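Local coordinates for protein beta-L-arabinobiosidase (PDB 5MQR) that acts as a multidomain glycoside hydrolase of a gut bacterium in the breakdown of plant pectin, probably removing sugars from its side chains, at residues D803-S808 and E885-I890; N862-T867 and E873-D878. All coordinates share one frame; numbering follows the deposited sequence.

Contact 1 (D803-S808 and E885-I890); sequences DGMEES and EAIGYI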
ATOM      1  N   ASP A 803     -25.384 -31.791 -23.768  1.00 28.27           N
ATOM      2  CA  ASP A 803     -24.904 -30.874 -22.717  1.00 28.18           C
ATOM      3  C   ASP A 803     -23.478 -31.181 -22.276  1.00 27.71           C
ATOM      4  O   ASP A 803     -22.981 -30.519 -21.380  1.00 27.57           O
ATOM      5  CB  ASP A 803     -25.791 -30.915 -21.459  1.00 28.39           C
ATOM      6  CG  ASP A 803     -27.111 -30.213 -21.640  1.00 28.96           C
ATOM      7  OD1 ASP A 803     -27.221 -29.259 -22.435  1.00 29.40           O
ATOM      8  OD2 ASP A 803     -28.055 -30.606 -20.944  1.00 29.51           O
ATOM      9  N   GLY A 804     -22.808 -32.151 -22.900  1.00 28.02           N
ATOM     10  CA  GLY A 804     -21.536 -32.667 -22.402  1.00 27.57           C
ATOM     11  C   GLY A 804     -21.640 -33.516 -21.149  1.00 27.54           C
ATOM     12  O   GLY A 804     -20.642 -33.714 -20.456  1.00 26.89           O
HETATM   13  N   MSE A 805     -22.835 -34.024 -20.844  1.00 28.29           N
HETATM   14  CA  MSE A 805     -23.074 -34.677 -19.569  1.00 29.13           C
HETATM   15  C   MSE A 805     -23.676 -36.049 -19.747  1.00 30.65           C
HETATM   16  O   MSE A 805     -24.720 -36.378 -19.172  1.00 30.46           O
HETATM   17  CB  MSE A 805     -23.912 -33.778 -18.652  1.00 29.61           C
HETATM   18  CG  MSE A 805     -23.421 -32.336 -18.622  1.00 29.75           C
HETATM   19 SE   MSE A 805     -24.565 -31.282 -17.431  1.00 30.81          SE
HETATM   20  CE  MSE A 805     -23.587 -29.577 -17.553  1.00 29.06           C
ATOM     21  N   GLU A 806     -22.987 -36.891 -20.507  1.00 32.29           N
ATOM     22  CA  GLU A 806     -23.414 -38.282 -20.666  1.00 34.15           C
ATOM     23  C   GLU A 806     -23.525 -39.046 -19.325  1.00 33.58           C
ATOM     24  O   GLU A 806     -22.795 -38.768 -18.366  1.00 31.83           O
ATOM     25  CB  GLU A 806     -22.473 -39.012 -21.625  1.00 36.44           C
ATOM     26  CG  GLU A 806     -21.089 -39.277 -21.058  1.00 38.35           C
ATOM     27  CD  GLU A 806     -20.154 -40.070 -21.981  1.00 41.48           C
ATOM     28  OE1 GLU A 806     -20.545 -40.451 -23.132  1.00 44.24           O
ATOM     29  OE2 GLU A 806     -19.005 -40.336 -21.509  1.00 43.36           O
ATOM     30  N   GLU A 807     -24.447 -40.011 -19.296  1.00 34.55           N
ATOM     31  CA  GLU A 807     -24.719 -40.860 -18.131  1.00 35.55           C
ATOM     32  C   GLU A 807     -25.167 -40.084 -16.878  1.00 34.19           C
ATOM     33  O   GLU A 807     -24.853 -40.486 -15.753  1.00 33.58           O
ATOM     34  CB  GLU A 807     -23.517 -41.755 -17.754  1.00 37.83           C
ATOM     35  CG  GLU A 807     -22.646 -42.306 -18.870  1.00 39.96           C
ATOM     36  CD  GLU A 807     -23.408 -42.925 -20.012  1.00 42.01           C
ATOM     37  OE1 GLU A 807     -24.373 -43.675 -19.774  1.00 42.51           O
ATOM     38  OE2 GLU A 807     -23.012 -42.631 -21.167  1.00 45.05           O
ATOM     39  N   SER A 808     -25.894 -38.986 -17.067  1.00 32.74           N
ATOM     40  CA  SER A 808     -26.537 -38.318 -15.956  1.00 32.44           C
ATOM     41  C   SER A 808     -27.696 -39.201 -15.499  1.00 32.91           C
ATOM     42  O   SER A 808     -28.179 -40.027 -16.263  1.00 32.42           O
ATOM     43  CB  SER A 808     -27.044 -36.932 -16.368  1.00 32.33           C
ATOM     44  OG  SER A 808     -28.195 -37.002 -17.196  1.00 32.45           O
ATOM     45  N   GLU A 885     -29.862 -32.601  -9.124  1.00 28.75           N
ATOM     46  CA  GLU A 885     -28.546 -32.612  -9.784  1.00 28.10           C
ATOM     47  C   GLU A 885     -27.913 -31.233  -9.700  1.00 26.74           C
ATOM     48  O   GLU A 885     -28.587 -30.252  -9.432  1.00 26.20           O
ATOM     49  CB  GLU A 885     -28.678 -33.052 -11.250  1.00 28.54           C
ATOM     50  CG  GLU A 885     -29.176 -34.483 -11.427  1.00 29.90           C
ATOM     51  CD  GLU A 885     -29.520 -34.830 -12.868  1.00 30.49           C
ATOM     52  OE1 GLU A 885     -30.316 -34.104 -13.515  1.00 31.34           O
ATOM     53  OE2 GLU A 885     -28.984 -35.842 -13.362  1.00 30.94           O
ATOM     54  N   ALA A 886     -26.618 -31.161  -9.972  1.00 25.82           N
ATOM     55  CA  ALA A 886     -25.920 -29.874  -9.979  1.00 25.55           C
ATOM     56  C   ALA A 886     -26.521 -28.930 -11.020  1.00 25.57           C
ATOM     57  O   ALA A 886     -26.495 -27.701 -10.819  1.00 24.58           O
ATOM     58  CB  ALA A 886     -24.429 -30.061 -10.246  1.00 24.88           C
ATOM     59  N   ILE A 887     -27.062 -29.508 -12.111  1.00 25.90           N
ATOM     60  CA  ILE A 887     -27.677 -28.702 -13.159  1.00 26.45           C
ATOM     61  C   ILE A 887     -28.854 -27.881 -12.641  1.00 26.53           C
ATOM     62  O   ILE A 887     -29.181 -26.879 -13.229  1.00 26.68           O
ATOM     63  CB  ILE A 887     -28.097 -29.494 -14.423  1.00 27.05           C
ATOM     64  CG1 ILE A 887     -29.144 -30.573 -14.115  1.00 27.70           C
ATOM     65  CG2 ILE A 887     -26.870 -30.076 -15.102  1.00 26.87           C
ATOM     66  CD1 ILE A 887     -29.832 -31.134 -15.362  1.00 28.16           C
ATOM     67  N   GLY A 888     -29.466 -28.297 -11.539  1.00 26.83           N
ATOM     68  CA  GLY A 888     -30.542 -27.527 -10.908  1.00 27.11           C
ATOM     69  C   GLY A 888     -30.144 -26.172 -10.327  1.00 26.58           C
ATOM     70  O   GLY A 888     -31.026 -25.374  -9.970  1.00 26.94           O
ATOM     71  N   TYR A 889     -28.835 -25.926 -10.187  1.00 25.27           N
ATOM     72  CA  TYR A 889     -28.349 -24.626  -9.770  1.00 24.54           C
ATOM     73  C   TYR A 889     -28.084 -23.674 -10.930  1.00 24.04           C
ATOM     74  O   TYR A 889     -27.966 -22.488 -10.695  1.00 23.78           O
ATOM     75  CB  TYR A 889     -27.105 -24.755  -8.891  1.00 24.09           C
ATOM     76  CG  TYR A 889     -27.373 -25.390  -7.535  1.00 24.30           C
ATOM     77  CD1 TYR A 889     -28.307 -24.848  -6.639  1.00 24.66           C
ATOM     78  CD2 TYR A 889     -26.675 -26.530  -7.139  1.00 24.17           C
ATOM     79  CE1 TYR A 889     -28.541 -25.456  -5.406  1.00 24.97           C
ATOM     80  CE2 TYR A 889     -26.901 -27.133  -5.915  1.00 24.28           C
ATOM     81  CZ  TYR A 889     -27.831 -26.611  -5.059  1.00 24.67           C
ATOM     82  OH  TYR A 889     -28.009 -27.252  -3.858  1.00 25.02           O
ATOM     83  N   ILE A 890     -28.082 -24.166 -12.170  1.00 24.18           N
ATOM     84  CA  ILE A 890     -27.773 -23.345 -13.356  1.00 23.74           C
ATOM     85  C   ILE A 890     -28.734 -22.161 -13.547  1.00 24.36           C
ATOM     86  O   ILE A 890     -28.293 -21.115 -13.965  1.00 23.86           O
ATOM     87  CB  ILE A 890     -27.656 -24.200 -14.631  1.00 23.77           C
ATOM     88  CG1 ILE A 890     -26.461 -25.157 -14.511  1.00 23.54           C
ATOM     89  CG2 ILE A 890     -27.400 -23.361 -15.879  1.00 23.68           C
ATOM     90  CD1 ILE A 890     -26.389 -26.176 -15.639  1.00 23.81           C
TER

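Contact 2 (N862-T867 and E873-D878); sequences NDLWNT and ETMRTD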
ATOM      1  N   ASN A 862     -42.251 -22.411 -13.584  1.00 37.96           N
ATOM      2  CA  ASN A 862     -43.497 -23.166 -13.503  1.00 39.33           C
ATOM      3  C   ASN A 862     -43.317 -24.650 -13.783  1.00 38.64           C
ATOM      4  O   ASN A 862     -43.924 -25.468 -13.110  1.00 38.78           O
ATOM      5  CB  ASN A 862     -44.561 -22.572 -14.445  1.00 41.05           C
ATOM      6  CG  ASN A 862     -45.034 -21.179 -14.008  1.00 42.70           C
ATOM      7  OD1 ASN A 862     -44.945 -20.791 -12.831  1.00 43.78           O
ATOM      8  ND2 ASN A 862     -45.535 -20.416 -14.963  1.00 43.89           N
ATOM      9  N   ASP A 863     -42.490 -25.000 -14.766  1.00 37.86           N
ATOM     10  CA  ASP A 863     -42.410 -26.374 -15.253  1.00 37.35           C
ATOM     11  C   ASP A 863     -41.224 -27.172 -14.724  1.00 36.64           C
ATOM     12  O   ASP A 863     -41.331 -28.386 -14.628  1.00 36.69           O
ATOM     13  CB  ASP A 863     -42.366 -26.408 -16.781  1.00 37.97           C
ATOM     14  CG  ASP A 863     -43.634 -25.897 -17.430  1.00 39.66           C
ATOM     15  OD1 ASP A 863     -44.537 -25.383 -16.750  1.00 41.40           O
ATOM     16  OD2 ASP A 863     -43.749 -26.035 -18.650  1.00 40.69           O
ATOM     17  N   LEU A 864     -40.083 -26.534 -14.427  1.00 35.26           N
ATOM     18  CA  LEU A 864     -38.889 -27.279 -13.977  1.00 34.05           C
ATOM     19  C   LEU A 864     -38.689 -27.299 -12.470  1.00 34.03           C
ATOM     20  O   LEU A 864     -37.971 -28.155 -11.953  1.00 33.61           O
ATOM     21  CB  LEU A 864     -37.635 -26.791 -14.695  1.00 33.25           C
ATOM     22  CG  LEU A 864     -37.701 -26.896 -16.223  1.00 33.26           C
ATOM     23  CD1 LEU A 864     -36.344 -26.522 -16.803  1.00 32.39           C
ATOM     24  CD2 LEU A 864     -38.123 -28.275 -16.710  1.00 33.28           C
ATOM     25  N   TRP A 865     -39.340 -26.377 -11.763  1.00 34.87           N
ATOM     26  CA  TRP A 865     -39.366 -26.393 -10.313  1.00 34.83           C
ATOM     27  C   TRP A 865     -40.184 -27.599  -9.853  1.00 35.85           C
ATOM     28  O   TRP A 865     -41.388 -27.675 -10.107  1.00 36.96           O
ATOM     29  CB  TRP A 865     -39.979 -25.114  -9.769  1.00 34.68           C
ATOM     30  CG  TRP A 865     -39.932 -25.031  -8.271  1.00 34.62           C
ATOM     31  CD1 TRP A 865     -40.997 -25.031  -7.404  1.00 35.25           C
ATOM     32  CD2 TRP A 865     -38.758 -24.964  -7.463  1.00 33.56           C
ATOM     33  NE1 TRP A 865     -40.549 -24.950  -6.107  1.00 34.80           N
ATOM     34  CE2 TRP A 865     -39.182 -24.917  -6.112  1.00 34.08           C
ATOM     35  CE3 TRP A 865     -37.387 -24.945  -7.745  1.00 32.65           C
ATOM     36  CZ2 TRP A 865     -38.278 -24.835  -5.048  1.00 33.60           C
ATOM     37  CZ3 TRP A 865     -36.485 -24.858  -6.682  1.00 32.40           C
ATOM     38  CH2 TRP A 865     -36.935 -24.805  -5.354  1.00 32.91           C
ATOM     39  N   ASN A 866     -39.514 -28.549  -9.208  1.00 36.28           N
ATOM     40  CA  ASN A 866     -40.164 -29.754  -8.657  1.00 37.26           C
ATOM     41  C   ASN A 866     -40.608 -29.374  -7.259  1.00 38.29           C
ATOM     42  O   ASN A 866     -39.765 -29.083  -6.419  1.00 37.53           O
ATOM     43  CB  ASN A 866     -39.152 -30.913  -8.638  1.00 36.59           C
ATOM     44  CG  ASN A 866     -39.705 -32.187  -8.048  1.00 37.03           C
ATOM     45  OD1 ASN A 866     -40.353 -32.175  -7.004  1.00 37.90           O
ATOM     46  ND2 ASN A 866     -39.414 -33.304  -8.693  1.00 36.93           N
ATOM     47  N   THR A 867     -41.918 -29.350  -7.018  1.00 40.28           N
ATOM     48  CA  THR A 867     -42.467 -28.875  -5.738  1.00 41.80           C
ATOM     49  C   THR A 867     -42.372 -29.908  -4.603  1.00 43.19           C
ATOM     50  O   THR A 867     -42.427 -29.521  -3.441  1.00 43.24           O
ATOM     51  CB  THR A 867     -43.941 -28.406  -5.872  1.00 42.50           C
ATOM     52  OG1 THR A 867     -44.686 -29.410  -6.549  1.00 42.50           O
ATOM     53  CG2 THR A 867     -44.044 -27.092  -6.658  1.00 42.30           C
ATOM     54  N   GLU A 873     -35.320 -29.253 -11.614  1.00 30.64           N
ATOM     55  CA  GLU A 873     -34.973 -30.574 -12.114  1.00 31.08           C
ATOM     56  C   GLU A 873     -35.453 -30.769 -13.552  1.00 31.41           C
ATOM     57  O   GLU A 873     -36.359 -30.078 -14.029  1.00 31.01           O
ATOM     58  CB  GLU A 873     -35.581 -31.652 -11.210  1.00 31.83           C
ATOM     59  CG  GLU A 873     -35.071 -31.620  -9.772  1.00 31.71           C
ATOM     60  CD  GLU A 873     -35.667 -32.711  -8.887  1.00 32.54           C
ATOM     61  OE1 GLU A 873     -36.395 -33.581  -9.400  1.00 32.67           O
ATOM     62  OE2 GLU A 873     -35.387 -32.701  -7.657  1.00 32.84           O
ATOM     63  N   THR A 874     -34.812 -31.725 -14.214  1.00 32.13           N
ATOM     64  CA  THR A 874     -35.132 -32.136 -15.565  1.00 33.76           C
ATOM     65  C   THR A 874     -36.564 -32.632 -15.620  1.00 36.34           C
ATOM     66  O   THR A 874     -37.032 -33.291 -14.695  1.00 36.24           O
ATOM     67  CB  THR A 874     -34.220 -33.283 -16.007  1.00 32.93           C
ATOM     68  OG1 THR A 874     -32.864 -32.826 -16.042  1.00 31.64           O
ATOM     69  CG2 THR A 874     -34.608 -33.801 -17.383  1.00 33.14           C
HETATM   70  N   MSE A 875     -37.261 -32.269 -16.680  1.00 39.45           N
HETATM   71  CA  MSE A 875     -38.638 -32.717 -16.874  1.00 44.20           C
HETATM   72  C   MSE A 875     -38.518 -33.753 -17.965  1.00 44.95           C
HETATM   73  O   MSE A 875     -38.077 -33.453 -19.079  1.00 44.95           O
HETATM   74  CB  MSE A 875     -39.462 -31.443 -17.117  1.00 47.19           C
HETATM   75  CG  MSE A 875     -40.978 -31.565 -17.219  1.00 52.35           C
HETATM   76 SE   MSE A 875     -41.832 -32.470 -15.669  1.00 58.27          SE
HETATM   77  CE  MSE A 875     -41.486 -31.368 -14.121  1.00 54.73           C
ATOM     78  N   ARG A 876     -38.822 -35.004 -17.631  1.00 47.01           N
ATOM     79  CA  ARG A 876     -38.933 -36.065 -18.641  1.00 49.41           C
ATOM     80  C   ARG A 876     -40.278 -35.913 -19.378  1.00 51.46           C
ATOM     81  O   ARG A 876     -41.100 -35.062 -19.020  1.00 51.14           O
ATOM     82  CB  ARG A 876     -38.775 -37.471 -18.023  1.00 49.21           C
ATOM     83  CG  ARG A 876     -37.428 -37.704 -17.334  1.00 49.78           C
ATOM     84  CD  ARG A 876     -37.154 -39.190 -17.142  1.00 50.61           C
ATOM     85  NE  ARG A 876     -35.832 -39.468 -16.560  1.00 50.30           N
ATOM     86  CZ  ARG A 876     -35.592 -40.104 -15.407  1.00 50.31           C
ATOM     87  NH1 ARG A 876     -36.568 -40.568 -14.630  1.00 51.05           N
ATOM     88  NH2 ARG A 876     -34.338 -40.298 -15.027  1.00 49.43           N
ATOM     89  N   THR A 877     -40.473 -36.734 -20.408  1.00 53.80           N
ATOM     90  CA  THR A 877     -41.674 -36.723 -21.253  1.00 56.07           C
ATOM     91  C   THR A 877     -42.988 -36.502 -20.491  1.00 57.15           C
ATOM     92  O   THR A 877     -43.817 -35.719 -20.933  1.00 56.98           O
ATOM     93  CB  THR A 877     -41.766 -38.049 -22.038  1.00 57.13           C
ATOM     94  OG1 THR A 877     -40.466 -38.375 -22.555  1.00 55.54           O
ATOM     95  CG2 THR A 877     -42.788 -37.950 -23.183  1.00 57.22           C
ATOM     96  N   ASP A 878     -43.140 -37.167 -19.341  1.00 58.31           N
ATOM     97  CA  ASP A 878     -44.389 -37.157 -18.568  1.00 60.26           C
ATOM     98  C   ASP A 878     -44.330 -36.502 -17.197  1.00 58.07           C
ATOM     99  O   ASP A 878     -45.265 -35.793 -16.814  1.00 59.94           O
ATOM    100  CB  ASP A 878     -44.883 -38.590 -18.397  1.00 63.71           C
ATOM    101  CG  ASP A 878     -45.404 -39.174 -19.701  1.00 67.33           C
ATOM    102  OD1 ASP A 878     -46.431 -38.667 -20.220  1.00 68.30           O
ATOM    103  OD2 ASP A 878     -44.769 -40.125 -20.214  1.00 70.07           O
TER

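Contact 1 (D803-S808 and E885-I890)
The apolar part of this contact is a single meeting of M805, a selenomethionine, with I887: SE of M805 lies 3.5 Å from CG2 of I887, and CE of M805 is also near that methyl, at 4.1 Å. The two side chains cross at a slant. In M805, chi2 of 180° and chi3 of 177° hold the chain straight and carry SE across to the short 3-10 turn 886-889. A long unbranched side chain suits this place because it can reach from the loop to the turn, and W942 and F949 also lie against it. Branched I887 offers CG2 to M805 and also packs on P820 and T821 of helix 820-839.

The polar part is an approach without a bond. CB of S808 stands 3.7 Å from OE2 of E885, but the hydroxyl of S808 is engaged by D800 and the backbone N of G811, while OE1 of E885 is hydrogen-bonded to S810. Small S808 lets the carboxylate come close.

Within 885-890, G888 N bonds to E885 O at 3.0 Å and so shapes the turn. Buried side chains of two loops of the glycoside hydrolase domain thus meet by modest packing, their polar ends held by other residues.

Contact 2 (N862-T867 and E873-D878)
A chi1 of 178° swings the amide of N866 away from its own backbone nitrogen and across to E873, whose chain runs out extended from a CG lying beside the nitrogen of that residue. The amide and carboxylate planes are turned 50° from each other, and ND2 of N866 comes 3.1 Å from OE1 of E873.

Each group has firm partners nearby: OD1 of N866 accepts from H869 N, its ND2 bonds to OD1 of N882, and OE2 of E873 bonds to ND1 of H869. An asparagine suits this place because one amide both accepts and donates. Replaced by alanine, N866 would lose that amide, and H869 N and N882 OD1 would probably be left without these mates and the turn less firmly fixed.

The backbone adds a nearly straight bond from E873 N to L864 O, 2.9 Å long with 166° at the hydrogen, just beyond the small antiparallel hairpin of strands 865-866 and 871-872, which follows helix 843-864 in the MGH1-like glycoside hydrolase domain.

On the apolar side, CD2 of L864 presses on CB of M875, a selenomethionine, at 3.5 Å, tighter than usual for two carbons. Polar groups thus tie the turn at H869 and the later loop at N882 to the hairpin, while leucine and selenomethionine pack the returning chain against the helix end.

How the contacts relate
From the N terminus, the chain passes 803-808 in the loop after helix 768-788, then forms helices 820-839 and 843-864. Contact 2 comes next, closing a short hairpin of five intervening residues as 873-878 returns to 862-867. Only afterwards does 885-890 reach back to 803-808, so contact 1 closes a much longer loop, 76 residues between its segments, that encloses contact 2 entirely. The centres are about 14 Å apart, and the two meet where CD1 of I887 packs 3.5 Å from OG1 of T874. S810 bonds to both E885 and T874, and P820 is touched by both I887 and T874, joining the hairpin, the loops and helix 820-839.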